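Local coordinates for leucine-rich repeat protein (Bacteroides thetaiotaomicron, PDB 4ECN), which is of unknown function but, as an extracellular leucine-rich repeat protein, probably binds other proteins through its long curved solenoid, at residues A443-T448 with L485-L490; K491-V496 with Y512-L517; T347-L352 with T448-I453; Y271-A276 with P340-Q345. One frame throughout, in Å; residues are numbered along the deposited sequence.

Contact 1: residues A443-T448 with L485-L490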
loop_
_atom_site.group_PDB
_atom_site.type_symbol
_atom_site.label_atom_id
_atom_site.label_comp_id
_atom_site.label_asym_id
_atom_site.label_seq_id
_atom_site.Cartn_x
_atom_site.Cartn_y
_atom_site.Cartn_z
ATOM N N ALA A 443 16.118 8.175 -16.808
ATOM C CA ALA A 443 15.147 8.344 -17.889
ATOM C C ALA A 443 13.774 8.848 -17.360
ATOM O O ALA A 443 12.946 9.317 -18.139
ATOM C CB ALA A 443 14.967 7.035 -18.625
ATOM N N ILE A 444 13.558 8.783 -16.033
ATOM C CA ILE A 444 12.366 9.272 -15.330
ATOM C C ILE A 444 12.179 10.789 -15.677
ATOM O O ILE A 444 11.044 11.257 -15.756
ATOM C CB ILE A 444 12.540 8.982 -13.785
ATOM C CG1 ILE A 444 12.578 7.474 -13.489
ATOM C CG2 ILE A 444 11.526 9.655 -12.886
ATOM C CD1 ILE A 444 11.379 6.652 -14.016
ATOM N N GLN A 445 13.292 11.511 -15.968
ATOM C CA GLN A 445 13.333 12.930 -16.352
ATOM C C GLN A 445 12.695 13.223 -17.722
ATOM O O GLN A 445 12.598 14.400 -18.109
ATOM C CB GLN A 445 14.792 13.410 -16.417
ATOM C CG GLN A 445 15.419 13.741 -15.090
ATOM C CD GLN A 445 16.889 13.998 -15.241
ATOM O OE1 GLN A 445 17.682 13.071 -15.382
ATOM N NE2 GLN A 445 17.288 15.255 -15.204
ATOM N N ARG A 446 12.360 12.168 -18.491
ATOM C CA ARG A 446 11.776 12.305 -19.820
ATOM C C ARG A 446 10.237 12.204 -19.746
ATOM O O ARG A 446 9.559 12.590 -20.696
ATOM C CB ARG A 446 12.357 11.240 -20.767
ATOM C CG ARG A 446 12.242 11.589 -22.252
ATOM C CD ARG A 446 12.841 10.512 -23.133
ATOM N NE ARG A 446 12.784 10.855 -24.557
ATOM C CZ ARG A 446 11.996 10.271 -25.459
ATOM N NH1 ARG A 446 11.203 9.264 -25.108
ATOM N NH2 ARG A 446 12.028 10.658 -26.726
ATOM N N LEU A 447 9.692 11.732 -18.607
ATOM C CA LEU A 447 8.261 11.538 -18.353
ATOM C C LEU A 447 7.656 12.841 -17.848
ATOM O O LEU A 447 7.336 12.988 -16.668
ATOM C CB LEU A 447 8.089 10.395 -17.334
ATOM C CG LEU A 447 8.850 9.099 -17.631
ATOM C CD1 LEU A 447 8.642 8.110 -16.535
ATOM C CD2 LEU A 447 8.455 8.513 -18.974
ATOM N N THR A 448 7.543 13.812 -18.759
ATOM C CA THR A 448 7.126 15.192 -18.489
ATOM C C THR A 448 5.648 15.309 -18.078
ATOM O O THR A 448 5.305 16.293 -17.408
ATOM C CB THR A 448 7.408 16.057 -19.717
ATOM O OG1 THR A 448 6.804 15.448 -20.875
ATOM C CG2 THR A 448 8.916 16.239 -19.952
ATOM N N LEU A 485 17.427 16.515 -21.069
ATOM C CA LEU A 485 16.596 15.951 -20.001
ATOM C C LEU A 485 16.875 16.637 -18.664
ATOM O O LEU A 485 18.016 16.618 -18.178
ATOM C CB LEU A 485 16.853 14.440 -19.873
ATOM C CG LEU A 485 15.835 13.455 -20.429
ATOM C CD1 LEU A 485 15.644 13.608 -21.924
ATOM C CD2 LEU A 485 16.256 12.027 -20.111
ATOM N N SER A 486 15.839 17.243 -18.073
ATOM C CA SER A 486 15.965 17.911 -16.783
ATOM C C SER A 486 14.688 17.767 -15.977
ATOM O O SER A 486 13.591 17.714 -16.545
ATOM C CB SER A 486 16.314 19.386 -16.956
ATOM O OG SER A 486 16.526 20.006 -15.698
ATOM N N TRP A 487 14.842 17.741 -14.640
ATOM C CA TRP A 487 13.754 17.641 -13.670
ATOM C C TRP A 487 12.837 18.850 -13.722
ATOM O O TRP A 487 11.668 18.739 -13.339
ATOM C CB TRP A 487 14.306 17.501 -12.242
ATOM C CG TRP A 487 15.004 16.209 -11.973
ATOM C CD1 TRP A 487 16.329 16.031 -11.726
ATOM C CD2 TRP A 487 14.413 14.905 -11.959
ATOM N NE1 TRP A 487 16.603 14.697 -11.545
ATOM C CE2 TRP A 487 15.444 13.981 -11.680
ATOM C CE3 TRP A 487 13.107 14.419 -12.172
ATOM C CZ2 TRP A 487 15.213 12.602 -11.608
ATOM C CZ3 TRP A 487 12.878 13.056 -12.079
ATOM C CH2 TRP A 487 13.924 12.162 -11.804
ATOM N N SER A 488 13.367 20.008 -14.182
ATOM C CA SER A 488 12.633 21.267 -14.301
ATOM C C SER A 488 11.428 21.155 -15.263
ATOM O O SER A 488 10.548 22.019 -15.226
ATOM C CB SER A 488 13.564 22.364 -14.784
ATOM O OG SER A 488 14.068 22.021 -16.062
ATOM N N ASN A 489 11.378 20.088 -16.096
ATOM C CA ASN A 489 10.304 19.867 -17.069
ATOM C C ASN A 489 9.134 19.043 -16.500
ATOM O O ASN A 489 8.097 18.942 -17.164
ATOM C CB ASN A 489 10.853 19.174 -18.302
ATOM C CG ASN A 489 11.888 19.980 -19.038
ATOM O OD1 ASN A 489 12.959 19.465 -19.367
ATOM N ND2 ASN A 489 11.607 21.269 -19.280
ATOM N N LEU A 490 9.269 18.481 -15.283
ATOM C CA LEU A 490 8.168 17.710 -14.692
ATOM C C LEU A 490 7.339 18.682 -13.875
ATOM O O LEU A 490 7.300 18.611 -12.648
ATOM C CB LEU A 490 8.646 16.490 -13.861
ATOM C CG LEU A 490 9.771 15.582 -14.392
ATOM C CD1 LEU A 490 9.745 14.273 -13.696
ATOM C CD2 LEU A 490 9.671 15.305 -15.880
#
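Gln445 and Trp487 face each other where two short 3-10 turns, within 443-446 and 487-489, run past one another with CA of Gln445 5.4 Å from CA of Trp487. The backbones draw closer at the far end, where the CA atoms of Thr448 and Leu490 are 4.7 Å apart, yet no hydrogen bond links the segments and side chains make the join. Gln445 lies across the indole: its CG sits 3.5 Å from the centroid of the six-membered ring of Trp487, a CH-pi contact over the face, and its amide plane stacks 19° from the ring plane. The extended chain beyond CG (chi2 172°) is what carries the amide across the ring toward the five-membered half. Ile444 comes to the edge instead, its CG2 3.6 Å from CH2 of Trp487. Replacing Trp487 by an alanine would probably leave the Gln445 chain without a surface to lie on and open a gap beside Ile444. The aliphatic part of Arg446 crosses Leu485 obliquely, with CG 4.0 Å from CD1 of Leu485, while its NE forms a salt bridge with Glu483 and its NH1 a hydrogen bond with Gly344 O. Leu490 sends CD2 to within 3.6 Å of CA of Thr448. Such 3-10 turns, each leading into the next parallel strand, pack side by side on the convex flank of a leucine-rich repeat solenoid.

Contact 2: residues K491-V496 with Y512-L517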
loop_
_atom_site.group_PDB
_atom_site.type_symbol
_atom_site.label_atom_id
_atom_site.label_comp_id
_atom_site.label_asym_id
_atom_site.label_seq_id
_atom_site.Cartn_x
_atom_site.Cartn_y
_atom_site.Cartn_z
ATOM N N LYS A 491 6.704 19.632 -14.579
ATOM C CA LYS A 491 5.919 20.729 -14.017
ATOM C C LYS A 491 4.493 20.248 -13.598
ATOM O O LYS A 491 3.709 21.039 -13.058
ATOM C CB LYS A 491 5.846 21.887 -15.032
ATOM C CG LYS A 491 7.223 22.409 -15.476
ATOM C CD LYS A 491 7.144 23.653 -16.361
ATOM C CE LYS A 491 8.437 24.008 -17.070
ATOM N NZ LYS A 491 8.733 23.093 -18.212
ATOM N N ASP A 492 4.191 18.943 -13.796
ATOM C CA ASP A 492 2.925 18.322 -13.406
ATOM C C ASP A 492 3.091 17.377 -12.205
ATOM O O ASP A 492 2.084 16.930 -11.659
ATOM C CB ASP A 492 2.324 17.535 -14.588
ATOM C CG ASP A 492 1.551 18.336 -15.637
ATOM O OD1 ASP A 492 1.744 19.583 -15.710
ATOM O OD2 ASP A 492 0.765 17.710 -16.399
ATOM N N LEU A 493 4.353 17.057 -11.812
ATOM C CA LEU A 493 4.668 16.138 -10.713
ATOM C C LEU A 493 4.496 16.852 -9.366
ATOM O O LEU A 493 5.387 17.578 -8.914
ATOM C CB LEU A 493 6.097 15.542 -10.863
ATOM C CG LEU A 493 6.575 14.511 -9.808
ATOM C CD1 LEU A 493 5.589 13.370 -9.622
ATOM C CD2 LEU A 493 7.896 13.943 -10.178
ATOM N N THR A 494 3.348 16.602 -8.721
ATOM C CA THR A 494 2.968 17.223 -7.456
ATOM C C THR A 494 3.083 16.276 -6.275
ATOM O O THR A 494 3.203 16.736 -5.142
ATOM C CB THR A 494 1.523 17.720 -7.549
ATOM O OG1 THR A 494 0.655 16.617 -7.829
ATOM C CG2 THR A 494 1.353 18.790 -8.604
ATOM N N ASP A 495 3.007 14.959 -6.524
ATOM C CA ASP A 495 3.051 13.973 -5.447
ATOM C C ASP A 495 4.198 13.019 -5.607
ATOM O O ASP A 495 4.369 12.456 -6.683
ATOM C CB ASP A 495 1.741 13.186 -5.394
ATOM C CG ASP A 495 0.565 13.980 -4.863
ATOM O OD1 ASP A 495 0.239 15.037 -5.459
ATOM O OD2 ASP A 495 -0.064 13.518 -3.889
ATOM N N VAL A 496 4.990 12.838 -4.520
ATOM C CA VAL A 496 6.144 11.919 -4.436
ATOM C C VAL A 496 6.088 11.193 -3.118
ATOM O O VAL A 496 5.793 11.815 -2.096
ATOM C CB VAL A 496 7.532 12.597 -4.614
ATOM C CG1 VAL A 496 8.666 11.578 -4.514
ATOM C CG2 VAL A 496 7.622 13.365 -5.930
ATOM N N TYR A 512 14.707 18.160 -4.743
ATOM C CA TYR A 512 15.022 19.577 -4.630
ATOM C C TYR A 512 14.988 20.287 -5.991
ATOM O O TYR A 512 14.960 21.522 -6.033
ATOM C CB TYR A 512 16.404 19.732 -3.980
ATOM C CG TYR A 512 16.516 19.020 -2.643
ATOM C CD1 TYR A 512 15.999 19.587 -1.479
ATOM C CD2 TYR A 512 17.167 17.791 -2.534
ATOM C CE1 TYR A 512 16.103 18.940 -0.248
ATOM C CE2 TYR A 512 17.285 17.138 -1.303
ATOM C CZ TYR A 512 16.753 17.718 -0.163
ATOM O OH TYR A 512 16.866 17.084 1.052
ATOM N N ASP A 513 14.943 19.510 -7.087
ATOM C CA ASP A 513 14.934 20.041 -8.450
ATOM C C ASP A 513 13.531 19.960 -9.077
ATOM O O ASP A 513 13.355 20.341 -10.237
ATOM C CB ASP A 513 15.958 19.288 -9.317
ATOM C CG ASP A 513 17.396 19.338 -8.807
ATOM O OD1 ASP A 513 17.709 20.231 -7.977
ATOM O OD2 ASP A 513 18.210 18.496 -9.246
ATOM N N LEU A 514 12.533 19.513 -8.297
ATOM C CA LEU A 514 11.164 19.405 -8.774
ATOM C C LEU A 514 10.521 20.771 -8.701
ATOM O O LEU A 514 10.617 21.446 -7.668
ATOM C CB LEU A 514 10.353 18.344 -7.998
ATOM C CG LEU A 514 10.723 16.872 -8.301
ATOM C CD1 LEU A 514 10.045 15.925 -7.355
ATOM C CD2 LEU A 514 10.410 16.478 -9.751
ATOM N N PRO A 515 9.886 21.208 -9.811
ATOM C CA PRO A 515 9.289 22.561 -9.849
ATOM C C PRO A 515 8.006 22.747 -9.042
ATOM O O PRO A 515 7.852 23.790 -8.404
ATOM C CB PRO A 515 8.943 22.767 -11.323
ATOM C CG PRO A 515 9.575 21.661 -12.044
ATOM C CD PRO A 515 9.744 20.528 -11.106
ATOM N N GLU A 516 7.077 21.769 -9.101
ATOM C CA GLU A 516 5.750 21.903 -8.507
ATOM C C GLU A 516 5.398 20.811 -7.479
ATOM O O GLU A 516 4.248 20.374 -7.425
ATOM C CB GLU A 516 4.715 21.872 -9.643
ATOM C CG GLU A 516 4.853 23.030 -10.629
ATOM C CD GLU A 516 4.642 24.430 -10.076
ATOM O OE1 GLU A 516 3.850 24.594 -9.116
ATOM O OE2 GLU A 516 5.239 25.375 -10.644
ATOM N N LEU A 517 6.346 20.437 -6.617
ATOM C CA LEU A 517 6.094 19.434 -5.580
ATOM C C LEU A 517 5.135 20.016 -4.530
ATOM O O LEU A 517 5.296 21.159 -4.112
ATOM C CB LEU A 517 7.426 18.971 -4.947
ATOM C CG LEU A 517 7.411 17.850 -3.892
ATOM C CD1 LEU A 517 6.849 16.557 -4.443
ATOM C CD2 LEU A 517 8.809 17.593 -3.333
HETATM O O HOH W 1 7.181 19.131 -9.955
#
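Leu493, Val496, Leu514 and Leu517 meet in the close-packed half of this contact. CD2 of Leu493 lies 3.6 Å from CD2 of Leu514, the two side chains crossing at a slant; with CG of Leu493 trans to its backbone N (chi1 -178°), the methyls are carried over to the opposite segment. Val496 meets Leu514 tip to tip, CG2 to CD1 at 3.8 Å, and the same CG2 stands 3.6 Å from CD1 of Leu517, whose side chain runs at about a right angle to the valine. The other half is looser and open to solvent at Lys491. There the lysine chain only brushes the proline, CG of Lys491 to CG of Pro515 at 4.2 Å, and CG of Glu516 lies beside Lys491 O, the chain bending beyond it. Between the halves a water joins the backbones, donating to Leu493 O at 2.6 Å and accepting from Glu516 N at 2.8 Å. CA of Thr494 also makes a CA-H...O contact of 3.4 Å with Glu516 O. Strand 495-499 is flanked by strands 452-456 and 519-521, so Val496 touches both Ile453 and Leu520, while helix 377-384 brings Lys380 to Thr494 OG1 and Arg384 to Asp495.

Contact 3: residues T347-L352 with T448-I453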
loop_
_atom_site.group_PDB
_atom_site.type_symbol
_atom_site.label_atom_id
_atom_site.label_comp_id
_atom_site.label_asym_id
_atom_site.label_seq_id
_atom_site.Cartn_x
_atom_site.Cartn_y
_atom_site.Cartn_z
ATOM N N THR A 347 6.417 8.245 -22.393
ATOM C CA THR A 347 6.223 9.694 -22.261
ATOM C C THR A 347 4.748 10.130 -21.943
ATOM O O THR A 347 4.546 11.264 -21.468
ATOM C CB THR A 347 6.698 10.403 -23.537
ATOM O OG1 THR A 347 6.016 9.894 -24.702
ATOM C CG2 THR A 347 8.201 10.321 -23.707
ATOM N N GLU A 348 3.746 9.242 -22.152
ATOM C CA GLU A 348 2.349 9.559 -21.823
ATOM C C GLU A 348 2.030 9.104 -20.379
ATOM O O GLU A 348 0.897 9.195 -19.944
ATOM C CB GLU A 348 1.380 8.914 -22.838
ATOM C CG GLU A 348 1.571 9.370 -24.277
ATOM C CD GLU A 348 1.371 10.851 -24.543
ATOM O OE1 GLU A 348 0.379 11.418 -24.038
ATOM O OE2 GLU A 348 2.188 11.435 -25.291
ATOM N N LEU A 349 3.036 8.635 -19.646
ATOM C CA LEU A 349 2.930 8.150 -18.272
ATOM C C LEU A 349 2.575 9.316 -17.339
ATOM O O LEU A 349 3.243 10.348 -17.363
ATOM C CB LEU A 349 4.282 7.494 -17.895
ATOM C CG LEU A 349 4.380 6.413 -16.823
ATOM C CD1 LEU A 349 3.277 5.412 -16.916
ATOM C CD2 LEU A 349 5.713 5.697 -16.938
ATOM N N LYS A 350 1.472 9.170 -16.589
ATOM C CA LYS A 350 0.959 10.196 -15.695
ATOM C C LYS A 350 1.028 9.756 -14.222
ATOM O O LYS A 350 1.134 10.606 -13.336
ATOM C CB LYS A 350 -0.474 10.569 -16.079
ATOM C CG LYS A 350 -0.508 11.467 -17.309
ATOM C CD LYS A 350 -1.844 12.178 -17.459
ATOM C CE LYS A 350 -1.781 13.409 -18.342
ATOM N NZ LYS A 350 -0.974 14.506 -17.718
ATOM N N VAL A 351 0.984 8.445 -13.960
ATOM C CA VAL A 351 1.093 7.887 -12.606
ATOM C C VAL A 351 2.071 6.698 -12.695
ATOM O O VAL A 351 1.983 5.899 -13.604
ATOM C CB VAL A 351 -0.273 7.531 -11.948
ATOM C CG1 VAL A 351 -1.067 8.794 -11.630
ATOM C CG2 VAL A 351 -1.109 6.574 -12.800
ATOM N N LEU A 352 3.078 6.678 -11.836
ATOM C CA LEU A 352 4.144 5.674 -11.821
ATOM C C LEU A 352 4.422 5.281 -10.397
ATOM O O LEU A 352 4.649 6.145 -9.553
ATOM C CB LEU A 352 5.406 6.218 -12.513
ATOM C CG LEU A 352 6.649 5.342 -12.496
ATOM C CD1 LEU A 352 6.402 4.006 -13.189
ATOM C CD2 LEU A 352 7.809 6.068 -13.133
ATOM N N THR A 448 7.543 13.812 -18.759
ATOM C CA THR A 448 7.126 15.192 -18.489
ATOM C C THR A 448 5.648 15.309 -18.078
ATOM O O THR A 448 5.305 16.293 -17.408
ATOM C CB THR A 448 7.408 16.057 -19.717
ATOM O OG1 THR A 448 6.804 15.448 -20.875
ATOM C CG2 THR A 448 8.916 16.239 -19.952
ATOM N N LYS A 449 4.788 14.313 -18.428
ATOM C CA LYS A 449 3.358 14.359 -18.082
ATOM C C LYS A 449 3.069 13.708 -16.711
ATOM O O LYS A 449 1.923 13.720 -16.264
ATOM C CB LYS A 449 2.510 13.679 -19.161
ATOM C CG LYS A 449 2.436 14.466 -20.448
ATOM C CD LYS A 449 1.406 13.901 -21.411
ATOM C CE LYS A 449 1.586 14.466 -22.806
ATOM N NZ LYS A 449 0.449 14.106 -23.684
ATOM N N LEU A 450 4.123 13.196 -16.034
ATOM C CA LEU A 450 4.067 12.505 -14.744
ATOM C C LEU A 450 3.545 13.445 -13.670
ATOM O O LEU A 450 4.045 14.561 -13.531
ATOM C CB LEU A 450 5.451 11.951 -14.370
ATOM C CG LEU A 450 5.515 10.686 -13.507
ATOM C CD1 LEU A 450 4.931 9.488 -14.226
ATOM C CD2 LEU A 450 6.951 10.347 -13.158
ATOM N N GLN A 451 2.475 12.996 -12.980
ATOM C CA GLN A 451 1.733 13.695 -11.922
ATOM C C GLN A 451 2.045 13.151 -10.531
ATOM O O GLN A 451 2.119 13.925 -9.568
ATOM C CB GLN A 451 0.221 13.565 -12.166
ATOM C CG GLN A 451 -0.254 14.114 -13.494
ATOM C CD GLN A 451 -1.669 13.737 -13.825
ATOM O OE1 GLN A 451 -2.130 12.614 -13.563
ATOM N NE2 GLN A 451 -2.363 14.653 -14.484
ATOM N N ILE A 452 2.161 11.813 -10.418
ATOM C CA ILE A 452 2.401 11.123 -9.152
ATOM C C ILE A 452 3.455 10.018 -9.342
ATOM O O ILE A 452 3.334 9.228 -10.278
ATOM C CB ILE A 452 1.052 10.536 -8.629
ATOM C CG1 ILE A 452 -0.025 11.618 -8.430
ATOM C CG2 ILE A 452 1.245 9.762 -7.349
ATOM C CD1 ILE A 452 -1.380 11.073 -8.398
ATOM N N ILE A 453 4.480 9.965 -8.453
ATOM C CA ILE A 453 5.535 8.941 -8.459
ATOM C C ILE A 453 5.647 8.374 -7.015
ATOM O O ILE A 453 5.766 9.134 -6.056
ATOM C CB ILE A 453 6.900 9.418 -9.048
ATOM C CG1 ILE A 453 7.828 8.232 -9.338
ATOM C CG2 ILE A 453 7.597 10.500 -8.227
ATOM C CD1 ILE A 453 8.877 8.505 -10.379
#
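Leu352 and Ile452 are tied by a parallel-strand hydrogen bond, Leu352 N to Ile452 O at 3.0 Å, in which the N-H points almost straight at the oxygen (161°). Two residues before Leu352, Lys350 O takes two donors: Gln451 N at 2.8 Å, tilted 25° from the carbonyl plane, and, more weakly, Ile452 N. The side chains paired across the strands lie alongside each other and point the same way. Val351 CG1 meets Ile452 CD1 at 4.0 Å, and on the opposite face Leu352 CD2 meets Ile453 CD1 at 3.8 Å. Leu450 reaches into this second layer, its CD1 3.7 Å from CB of Leu352. This is the repeating strand ladder of a leucine-rich repeat: Leu349 and Leu352, like Leu450 and Ile453 in the next coil, turn into the core, whereas Val351 and Ile452 point to the concave face, also buried, Ile452 against Met375. Before the strands begin, the extended chain of Lys449 runs beside Glu348 to form a salt bridge, NZ to OE1 at 2.7 Å, on the syn side of the carboxylate and 22° out of its plane. A methionine in place of Lys449 would probably leave the Glu348 carboxylate without its nearest positive charge. Lys350 NZ makes a weak bond of 3.3 Å to Lys449 O. Farther out, Asp374 accepts a hydrogen bond from the amide of Gln451, Leu349 packs on Val325 and Leu328 of the preceding strand, and Ile453 rests on Val496 of the following one.

Contact 4: residues Y271-A276 with P340-Q345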
loop_
_atom_site.group_PDB
_atom_site.type_symbol
_atom_site.label_atom_id
_atom_site.label_comp_id
_atom_site.label_asym_id
_atom_site.label_seq_id
_atom_site.Cartn_x
_atom_site.Cartn_y
_atom_site.Cartn_z
ATOM N N TYR A 271 4.992 -0.848 -25.590
ATOM C CA TYR A 271 4.782 -2.235 -25.189
ATOM C C TYR A 271 6.082 -2.980 -25.150
ATOM O O TYR A 271 6.248 -3.863 -24.316
ATOM C CB TYR A 271 3.792 -2.946 -26.109
ATOM C CG TYR A 271 2.398 -2.347 -26.156
ATOM C CD1 TYR A 271 2.003 -1.366 -25.245
ATOM C CD2 TYR A 271 1.465 -2.774 -27.096
ATOM C CE1 TYR A 271 0.747 -0.773 -25.318
ATOM C CE2 TYR A 271 0.180 -2.228 -27.139
ATOM C CZ TYR A 271 -0.174 -1.230 -26.243
ATOM O OH TYR A 271 -1.423 -0.668 -26.291
ATOM N N LYS A 272 7.030 -2.598 -25.994
ATOM C CA LYS A 272 8.332 -3.254 -26.008
ATOM C C LYS A 272 9.148 -2.810 -24.805
ATOM O O LYS A 272 9.860 -3.630 -24.230
ATOM C CB LYS A 272 9.068 -2.986 -27.307
ATOM C CG LYS A 272 8.445 -3.717 -28.498
ATOM C CD LYS A 272 9.480 -4.079 -29.553
ATOM C CE LYS A 272 10.203 -2.905 -30.182
ATOM N NZ LYS A 272 11.159 -3.373 -31.202
ATOM N N ALA A 273 8.986 -1.534 -24.384
ATOM C CA ALA A 273 9.617 -0.983 -23.188
ATOM C C ALA A 273 9.075 -1.712 -21.959
ATOM O O ALA A 273 9.864 -2.082 -21.098
ATOM C CB ALA A 273 9.367 0.510 -23.100
ATOM N N LEU A 274 7.741 -1.988 -21.900
ATOM C CA LEU A 274 7.167 -2.768 -20.802
ATOM C C LEU A 274 7.847 -4.130 -20.696
ATOM O O LEU A 274 8.216 -4.520 -19.587
ATOM C CB LEU A 274 5.662 -2.972 -20.953
ATOM C CG LEU A 274 4.713 -1.782 -20.782
ATOM C CD1 LEU A 274 3.297 -2.228 -21.042
ATOM C CD2 LEU A 274 4.769 -1.202 -19.361
ATOM N N LYS A 275 8.074 -4.829 -21.849
ATOM C CA LYS A 275 8.700 -6.144 -21.813
ATOM C C LYS A 275 10.115 -6.014 -21.306
ATOM O O LYS A 275 10.539 -6.847 -20.502
ATOM C CB LYS A 275 8.665 -6.871 -23.154
ATOM C CG LYS A 275 8.703 -8.394 -22.945
ATOM C CD LYS A 275 8.853 -9.195 -24.240
ATOM C CE LYS A 275 8.688 -10.696 -24.101
ATOM N NZ LYS A 275 9.700 -11.336 -23.217
ATOM N N ALA A 276 10.828 -4.937 -21.704
ATOM C CA ALA A 276 12.195 -4.674 -21.231
ATOM C C ALA A 276 12.195 -4.527 -19.702
ATOM O O ALA A 276 12.866 -5.308 -19.035
ATOM C CB ALA A 276 12.779 -3.434 -21.900
ATOM N N PRO A 340 15.287 -0.180 -16.073
ATOM C CA PRO A 340 16.088 0.173 -17.262
ATOM C C PRO A 340 15.691 1.519 -17.887
ATOM O O PRO A 340 14.640 2.067 -17.569
ATOM C CB PRO A 340 15.793 -0.983 -18.217
ATOM C CG PRO A 340 14.423 -1.403 -17.883
ATOM C CD PRO A 340 14.290 -1.228 -16.396
ATOM N N ASP A 341 16.516 2.024 -18.819
ATOM C CA ASP A 341 16.318 3.320 -19.482
ATOM C C ASP A 341 15.088 3.316 -20.388
ATOM O O ASP A 341 14.584 4.380 -20.747
ATOM C CB ASP A 341 17.562 3.689 -20.288
ATOM C CG ASP A 341 18.816 3.512 -19.474
ATOM O OD1 ASP A 341 18.926 4.165 -18.402
ATOM O OD2 ASP A 341 19.616 2.618 -19.817
ATOM N N ALA A 342 14.584 2.115 -20.705
ATOM C CA ALA A 342 13.380 1.864 -21.491
ATOM C C ALA A 342 12.147 2.573 -20.892
ATOM O O ALA A 342 11.246 2.933 -21.645
ATOM C CB ALA A 342 13.125 0.368 -21.568
ATOM N N ILE A 343 12.124 2.818 -19.560
ATOM C CA ILE A 343 11.011 3.523 -18.913
ATOM C C ILE A 343 10.887 4.990 -19.487
ATOM O O ILE A 343 9.806 5.582 -19.414
ATOM C CB ILE A 343 11.148 3.510 -17.370
ATOM C CG1 ILE A 343 9.797 3.842 -16.682
ATOM C CG2 ILE A 343 12.314 4.370 -16.872
ATOM C CD1 ILE A 343 9.542 3.023 -15.401
ATOM N N GLY A 344 11.958 5.502 -20.107
ATOM C CA GLY A 344 11.975 6.828 -20.720
ATOM C C GLY A 344 11.098 6.987 -21.947
ATOM O O GLY A 344 10.765 8.112 -22.334
ATOM N N GLN A 345 10.716 5.856 -22.562
ATOM C CA GLN A 345 9.870 5.787 -23.746
ATOM C C GLN A 345 8.411 6.110 -23.419
ATOM O O GLN A 345 7.699 6.669 -24.257
ATOM C CB GLN A 345 9.979 4.368 -24.364
ATOM C CG GLN A 345 9.020 4.048 -25.525
ATOM C CD GLN A 345 8.994 5.090 -26.624
ATOM O OE1 GLN A 345 10.013 5.692 -26.991
ATOM N NE2 GLN A 345 7.811 5.339 -27.156
#
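Ala273 and Ala342 approach with their CA atoms 5.0 Å apart, a spacing that small side chains permit. The apolar contacts are few. CB of Ala342 faces two methyls on successive turns of the helix: CB of Ala276 at 3.8 Å and CB of Ala273 at 4.1 Å. At one end the ring of Pro340 lies against the helix backbone, Pro340 CG being 4.2 Å from Ala276 C; at the other, CB of Gln345 comes to 4.1 Å from CB of Ala273. Contacts of methyl with backbone add to these, since CB of Ala273 also rests 3.4 Å from Ala342 O. No hydrogen bond crosses between the segments, and the polar backbone is used along each one. In the helix, Ala276 N bonds to Lys272 O at 3.0 Å; in the 3-10 turn, Gly344 N bonds to Asp341 O at 2.9 Å, and Ala342 O accepts from Gln345 N. One polar side chain does tie the turn to the helix, just ahead of 271-276: Gln345, trans at its first torsion (chi1 173°) and bent at the next (chi2 50°), gives a hydrogen bond from NE2 to Asp270. The turn of 340-345 thus lies wedged between two helices. Helix 266-280 covers one flank, with Ile277 on Pro340 and Ile343 and with Leu274 packed on Val325 and Leu328 of strand 325-329; on another, Tyr476 of helix 475-480 touches Ala342, and the Asp341 carboxylate is hydrogen-bonded by Ser441 and by Ser474, just before that helix.

How the contacts relate
Contact 4 closes before any of the others opens along the chain; contacts 3 and 1 then interleave and share Thr448, and contact 2 follows both. Contacts 3 and 2 belong to one sheet, whose neighbouring strands 452-456 and 495-499 join them, with centres 11 Å apart. Contact 1 lies about 10 Å from each, centre to centre, linking the turns that lead into these strands. The centre of contact 4 is about 14 Å from that of contact 3 and 23 Å from that of contact 2, whose nearest atoms remain about 12 Å away. Together they run from the helix at the start of the repeats through successive coils, each packing on its neighbour to build a continuous solenoid.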